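Local coordinates for protein ComZ (Thermus thermophilus, PDB 6QVI) that is a competence-associated pilin that probably acts as a DNA receptor at the pilus tip during natural transformation, at residues 51-56 and 65-70; 200-205 and 498-503. All blocks are in the same frame, centred on the assembly; numbering follows the deposited sequence.

Contact 1 is partly buried and belongs to the pseudopilin-like domain: both its segments lie in the long loop that follows helix 12-40 and precedes strand 74-76. Contact 2 is a surface contact in the solenoid-bearing part, between segments nearly 300 residues apart. Methyl packing and a phenylalanine ring beside two backbone carbonyls make contact 1; one tyrosine, its ring near a carbonyl and its hydroxyl near a proline, makes contact 2. Neither has a hydrogen bond across it. Their centres are about 21 Å apart, yet they touch where C51 CA packs 4.0 Å from R498 NH2, and the C51–C209 disulfide ties the pilin loop to the chain just beyond 200-205.

Contact 1: 51-56 and 65-70; sequences CFTSLA and GTITPF
I67 meets T53 end to end, its CD1 lying 3.8 Å from T53 CG2, with CG1 of I67 a little farther from the same methyl. On the isoleucine, the first torsion (-62°) sets CG1 beside the backbone N, and the second (-68°) then places CD1 against the threonine. T53 answers with its methyl because OG1 takes the position opposite its own backbone N, leaving CG2 to face I67. R39 of helix 12-40 also takes part: I67 touches it, and R39 NE is hydrogen-bonded to T53 O. At T68 the chain turns to a different partner, sharing a backbone hydrogen bond with L59. Both segments belong to the loop that joins the long N-terminal helix to the antiparallel sheet, as in the type IV pilin fold. They run in nearly the same direction, 16° apart, but with T53 CA 9.0 Å from I67 CA the main chains do not meet, so side chains have to fill the interval. F70 does this at the far end. Its ring lies beside the short 3-10 turn at 55-56: CE1 comes to L55 O at 3.6 Å, the oxygen lying at the ring edge and in its plane, while CD1 lies 3.6 Å from A56 O, which approaches obliquely. The side chains of L55 and A56 leave the backbone away from 65-70, so it is their carbonyl oxygens that meet the ring. A56 O is also hydrogen-bonded by K100 NZ, and the F70 ring continues onto L75, L98 and K100 of the sheet.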
loop_
_atom_site.group_PDB
_atom_site.type_symbol
_atom_site.label_atom_id
_atom_site.label_comp_id
_atom_site.label_asym_id
_atom_site.label_seq_id
_atom_site.Cartn_x
_atom_site.Cartn_y
_atom_site.Cartn_z
ATOM N N CYS A 51 -7.973 -3.227 9.099
ATOM C CA CYS A 51 -8.389 -3.239 7.698
ATOM C C CYS A 51 -9.220 -2.003 7.348
ATOM O O CYS A 51 -9.878 -1.446 8.218
ATOM C CB CYS A 51 -9.203 -4.499 7.418
ATOM S SG CYS A 51 -9.120 -5.097 5.725
ATOM N N PHE A 52 -9.238 -1.616 6.061
ATOM C CA PHE A 52 -9.926 -0.405 5.615
ATOM C C PHE A 52 -11.255 -0.753 4.961
ATOM O O PHE A 52 -11.314 -1.653 4.115
ATOM C CB PHE A 52 -9.073 0.411 4.623
ATOM C CG PHE A 52 -9.887 1.370 3.759
ATOM C CD1 PHE A 52 -10.395 0.992 2.517
ATOM C CD2 PHE A 52 -10.201 2.649 4.225
ATOM C CE1 PHE A 52 -11.173 1.902 1.747
ATOM C CE2 PHE A 52 -10.972 3.544 3.467
ATOM C CZ PHE A 52 -11.462 3.177 2.238
ATOM N N THR A 53 -12.306 -0.035 5.335
ATOM C CA THR A 53 -13.624 -0.174 4.735
ATOM C C THR A 53 -14.194 1.222 4.507
ATOM O O THR A 53 -14.048 2.097 5.365
ATOM C CB THR A 53 -14.571 -1.032 5.610
ATOM O OG1 THR A 53 -15.903 -0.924 5.110
ATOM C CG2 THR A 53 -14.535 -0.597 7.079
ATOM N N SER A 54 -14.872 1.421 3.374
ATOM C CA SER A 54 -15.295 2.773 3.052
ATOM C C SER A 54 -16.442 3.259 3.932
ATOM O O SER A 54 -17.241 2.497 4.498
ATOM C CB SER A 54 -15.715 2.918 1.594
ATOM O OG SER A 54 -17.103 2.701 1.460
ATOM N N LEU A 55 -16.564 4.580 3.927
ATOM C CA LEU A 55 -17.563 5.263 4.713
ATOM C C LEU A 55 -18.965 4.839 4.307
ATOM O O LEU A 55 -19.874 4.803 5.150
ATOM C CB LEU A 55 -17.380 6.757 4.492
ATOM C CG LEU A 55 -17.408 7.649 5.698
ATOM C CD1 LEU A 55 -16.686 6.930 6.808
ATOM C CD2 LEU A 55 -16.604 8.836 5.280
ATOM N N ALA A 56 -19.154 4.475 3.032
ATOM C CA ALA A 56 -20.511 4.147 2.611
ATOM C C ALA A 56 -21.046 2.882 3.263
ATOM O O ALA A 56 -22.258 2.643 3.223
ATOM C CB ALA A 56 -20.572 4.028 1.100
ATOM N N GLY A 65 -12.877 -0.993 14.707
ATOM C CA GLY A 65 -13.241 -1.955 13.697
ATOM C C GLY A 65 -14.675 -2.436 13.760
ATOM O O GLY A 65 -15.111 -3.134 12.838
ATOM N N THR A 66 -15.427 -2.090 14.802
ATOM C CA THR A 66 -16.847 -2.398 14.806
ATOM C C THR A 66 -17.536 -1.352 13.954
ATOM O O THR A 66 -17.408 -0.153 14.217
ATOM C CB THR A 66 -17.408 -2.364 16.220
ATOM O OG1 THR A 66 -16.598 -3.173 17.080
ATOM C CG2 THR A 66 -18.865 -2.846 16.235
ATOM N N ILE A 67 -18.287 -1.785 12.952
ATOM C CA ILE A 67 -18.928 -0.859 12.028
ATOM C C ILE A 67 -20.422 -0.912 12.290
ATOM O O ILE A 67 -21.000 -2.006 12.342
ATOM C CB ILE A 67 -18.634 -1.226 10.563
ATOM C CG1 ILE A 67 -17.124 -1.150 10.240
ATOM C CG2 ILE A 67 -19.444 -0.303 9.643
ATOM C CD1 ILE A 67 -16.539 0.257 10.250
ATOM N N THR A 68 -21.035 0.242 12.400
ATOM C CA THR A 68 -22.455 0.260 12.547
ATOM C C THR A 68 -22.848 0.765 11.186
ATOM O O THR A 68 -22.403 1.797 10.768
ATOM C CB THR A 68 -22.922 1.131 13.714
ATOM O OG1 THR A 68 -23.658 2.232 13.222
ATOM C CG2 THR A 68 -21.770 1.650 14.496
ATOM N N PRO A 69 -23.651 0.003 10.471
ATOM C CA PRO A 69 -24.038 0.319 9.114
ATOM C C PRO A 69 -25.225 1.221 8.973
ATOM O O PRO A 69 -25.856 1.577 9.927
ATOM C CB PRO A 69 -24.410 -1.037 8.579
ATOM C CG PRO A 69 -25.061 -1.658 9.728
ATOM C CD PRO A 69 -24.292 -1.224 10.925
ATOM N N PHE A 70 -25.518 1.576 7.742
ATOM C CA PHE A 70 -26.620 2.423 7.436
ATOM C C PHE A 70 -27.789 1.532 7.214
ATOM O O PHE A 70 -27.656 0.562 6.542
ATOM C CB PHE A 70 -26.358 3.100 6.112
ATOM C CG PHE A 70 -25.474 4.287 6.189
ATOM C CD1 PHE A 70 -24.155 4.192 5.880
ATOM C CD2 PHE A 70 -25.971 5.494 6.524
ATOM C CE1 PHE A 70 -23.339 5.279 5.936
ATOM C CE2 PHE A 70 -25.173 6.592 6.586
ATOM C CZ PHE A 70 -23.852 6.485 6.287
#

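Contact 2: 200-205 and 498-503; sequences PSYRQV and RIPKEN
This is a small surface contact in which one aromatic side chain, Y202, spans the distance between a short 3-10 turn and the loop that leaves strand 491-496. The backbones stay apart, Y202 CA lying 8.7 Å from R498 CA, and the tyrosine side chain bridges them. Y202 CE2 lies 4.1 Å from R498 O, the carbonyl coming up obliquely to the ring, and Y202 OH stands 4.3 Å from P500 CD. These are loose van der Waals approaches, with no hydrogen bond between the segments. The ring gets there because CG sits beside the backbone N, opposite the carbonyl carbon (chi1 -73°), which sends the side chain out from the turn. P500 presents CD to the hydroxyl, whereas the side chain of R498 takes another course: extended through its first two torsions, it then bends, and NE forms a salt bridge with E136. From R498 it is the backbone carbonyl that comes close to the tyrosine. Strand 204-205, which begins just past R203, pairs antiparallel with strand 180-187, and strand 491-496 lies parallel to 153-157 and 465-467, in the stacked short strands of the beta-solenoid domain. Segment 498-503 starts the way back from that domain to strand 517-529 of the pilin sheet, so Y202 packs against the exit route of the chain. The turn is held by R203 N bonded to P200 O at 3.1 Å, and Y202 O is hydrogen-bonded to Y186 OH. One loop serves both sides: P429 is touched by Y202, and N430 O is hydrogen-bonded to N503 ND2.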
loop_
_atom_site.group_PDB
_atom_site.type_symbol
_atom_site.label_atom_id
_atom_site.label_comp_id
_atom_site.label_asym_id
_atom_site.label_seq_id
_atom_site.Cartn_x
_atom_site.Cartn_y
_atom_site.Cartn_z
ATOM N N PRO A 200 5.305 -9.908 17.127
ATOM C CA PRO A 200 4.195 -10.776 17.580
ATOM C C PRO A 200 2.842 -10.511 16.929
ATOM O O PRO A 200 2.209 -11.431 16.403
ATOM C CB PRO A 200 4.137 -10.494 19.084
ATOM C CG PRO A 200 5.534 -10.111 19.452
ATOM C CD PRO A 200 6.159 -9.456 18.243
ATOM N N SER A 201 2.371 -9.263 16.971
ATOM C CA SER A 201 1.069 -8.934 16.400
ATOM C C SER A 201 0.995 -9.213 14.909
ATOM O O SER A 201 -0.097 -9.132 14.330
ATOM C CB SER A 201 0.736 -7.461 16.644
ATOM O OG SER A 201 -0.196 -6.986 15.683
ATOM N N TYR A 202 2.115 -9.557 14.276
ATOM C CA TYR A 202 2.162 -9.738 12.835
ATOM C C TYR A 202 2.465 -11.172 12.427
ATOM O O TYR A 202 2.636 -11.429 11.228
ATOM C CB TYR A 202 3.211 -8.788 12.232
ATOM C CG TYR A 202 2.767 -7.334 12.224
ATOM C CD1 TYR A 202 3.030 -6.519 13.319
ATOM C CD2 TYR A 202 2.078 -6.784 11.146
ATOM C CE1 TYR A 202 2.636 -5.202 13.347
ATOM C CE2 TYR A 202 1.675 -5.455 11.164
ATOM C CZ TYR A 202 1.962 -4.672 12.273
ATOM O OH TYR A 202 1.578 -3.354 12.326
ATOM N N ARG A 203 2.548 -12.117 13.373
ATOM C CA ARG A 203 2.966 -13.466 12.982
ATOM C C ARG A 203 1.833 -14.316 12.417
ATOM O O ARG A 203 2.093 -15.176 11.569
ATOM C CB ARG A 203 3.637 -14.173 14.177
ATOM C CG ARG A 203 4.327 -13.237 15.145
ATOM C CD ARG A 203 5.763 -13.630 15.476
ATOM N NE ARG A 203 6.279 -12.826 16.576
ATOM C CZ ARG A 203 7.397 -13.080 17.252
ATOM N NH1 ARG A 203 8.146 -14.129 16.942
ATOM N NH2 ARG A 203 7.764 -12.276 18.243
ATOM N N GLN A 204 0.586 -14.122 12.863
ATOM C CA GLN A 204 -0.565 -14.751 12.218
ATOM C C GLN A 204 -1.664 -13.724 12.070
ATOM O O GLN A 204 -2.221 -13.249 13.064
ATOM C CB GLN A 204 -1.100 -15.997 12.936
ATOM C CG GLN A 204 -1.185 -15.963 14.453
ATOM C CD GLN A 204 0.183 -16.078 15.097
ATOM O OE1 GLN A 204 0.900 -15.098 15.194
ATOM N NE2 GLN A 204 0.551 -17.288 15.542
ATOM N N VAL A 205 -2.015 -13.446 10.828
ATOM C CA VAL A 205 -3.061 -12.504 10.473
ATOM C C VAL A 205 -4.090 -13.297 9.678
ATOM O O VAL A 205 -3.722 -14.106 8.816
ATOM C CB VAL A 205 -2.500 -11.315 9.640
ATOM C CG1 VAL A 205 -3.603 -10.602 8.825
ATOM C CG2 VAL A 205 -1.711 -10.297 10.521
ATOM N N ARG A 498 1.796 -6.161 5.670
ATOM C CA ARG A 498 1.588 -4.727 5.706
ATOM C C ARG A 498 2.720 -4.071 6.476
ATOM O O ARG A 498 3.167 -4.582 7.498
ATOM C CB ARG A 498 0.246 -4.428 6.368
ATOM C CG ARG A 498 0.105 -3.058 7.014
ATOM C CD ARG A 498 -1.219 -2.952 7.807
ATOM N NE ARG A 498 -2.365 -2.607 6.970
ATOM C CZ ARG A 498 -3.636 -2.843 7.293
ATOM N NH1 ARG A 498 -3.939 -3.431 8.444
ATOM N NH2 ARG A 498 -4.612 -2.478 6.467
ATOM N N ILE A 499 3.226 -2.968 5.949
ATOM C CA ILE A 499 4.216 -2.147 6.642
ATOM C C ILE A 499 3.546 -0.843 7.026
ATOM O O ILE A 499 3.026 -0.136 6.145
ATOM C CB ILE A 499 5.489 -1.927 5.807
ATOM C CG1 ILE A 499 5.939 -3.236 5.162
ATOM C CG2 ILE A 499 6.603 -1.379 6.665
ATOM C CD1 ILE A 499 7.261 -3.112 4.380
ATOM N N PRO A 500 3.481 -0.497 8.319
ATOM C CA PRO A 500 2.803 0.728 8.758
ATOM C C PRO A 500 3.387 1.978 8.106
ATOM O O PRO A 500 4.587 2.042 7.833
ATOM C CB PRO A 500 3.019 0.730 10.280
ATOM C CG PRO A 500 4.134 -0.252 10.537
ATOM C CD PRO A 500 4.030 -1.275 9.447
ATOM N N LYS A 501 2.520 2.968 7.820
ATOM C CA LYS A 501 2.952 4.067 6.958
ATOM C C LYS A 501 4.186 4.752 7.545
ATOM O O LYS A 501 5.128 5.075 6.814
ATOM C CB LYS A 501 1.819 5.092 6.773
ATOM C CG LYS A 501 2.264 6.370 6.037
ATOM C CD LYS A 501 1.960 6.289 4.526
ATOM C CE LYS A 501 2.603 7.428 3.727
ATOM N NZ LYS A 501 4.093 7.211 3.602
ATOM N N GLU A 502 4.215 4.963 8.865
ATOM C CA GLU A 502 5.452 5.373 9.511
ATOM C C GLU A 502 6.371 4.172 9.503
ATOM O O GLU A 502 5.913 3.044 9.659
ATOM C CB GLU A 502 5.224 5.907 10.940
ATOM C CG GLU A 502 4.889 4.895 12.082
ATOM C CD GLU A 502 3.388 4.713 12.338
ATOM O OE1 GLU A 502 2.877 5.151 13.417
ATOM O OE2 GLU A 502 2.705 4.241 11.430
ATOM N N ASN A 503 7.666 4.419 9.342
ATOM C CA ASN A 503 8.671 3.361 9.320
ATOM C C ASN A 503 8.471 2.443 8.100
ATOM O O ASN A 503 8.703 1.231 8.155
ATOM C CB ASN A 503 8.638 2.576 10.648
ATOM C CG ASN A 503 9.776 1.598 10.792
ATOM O OD1 ASN A 503 10.582 1.420 9.877
ATOM N ND2 ASN A 503 9.850 0.958 11.943
#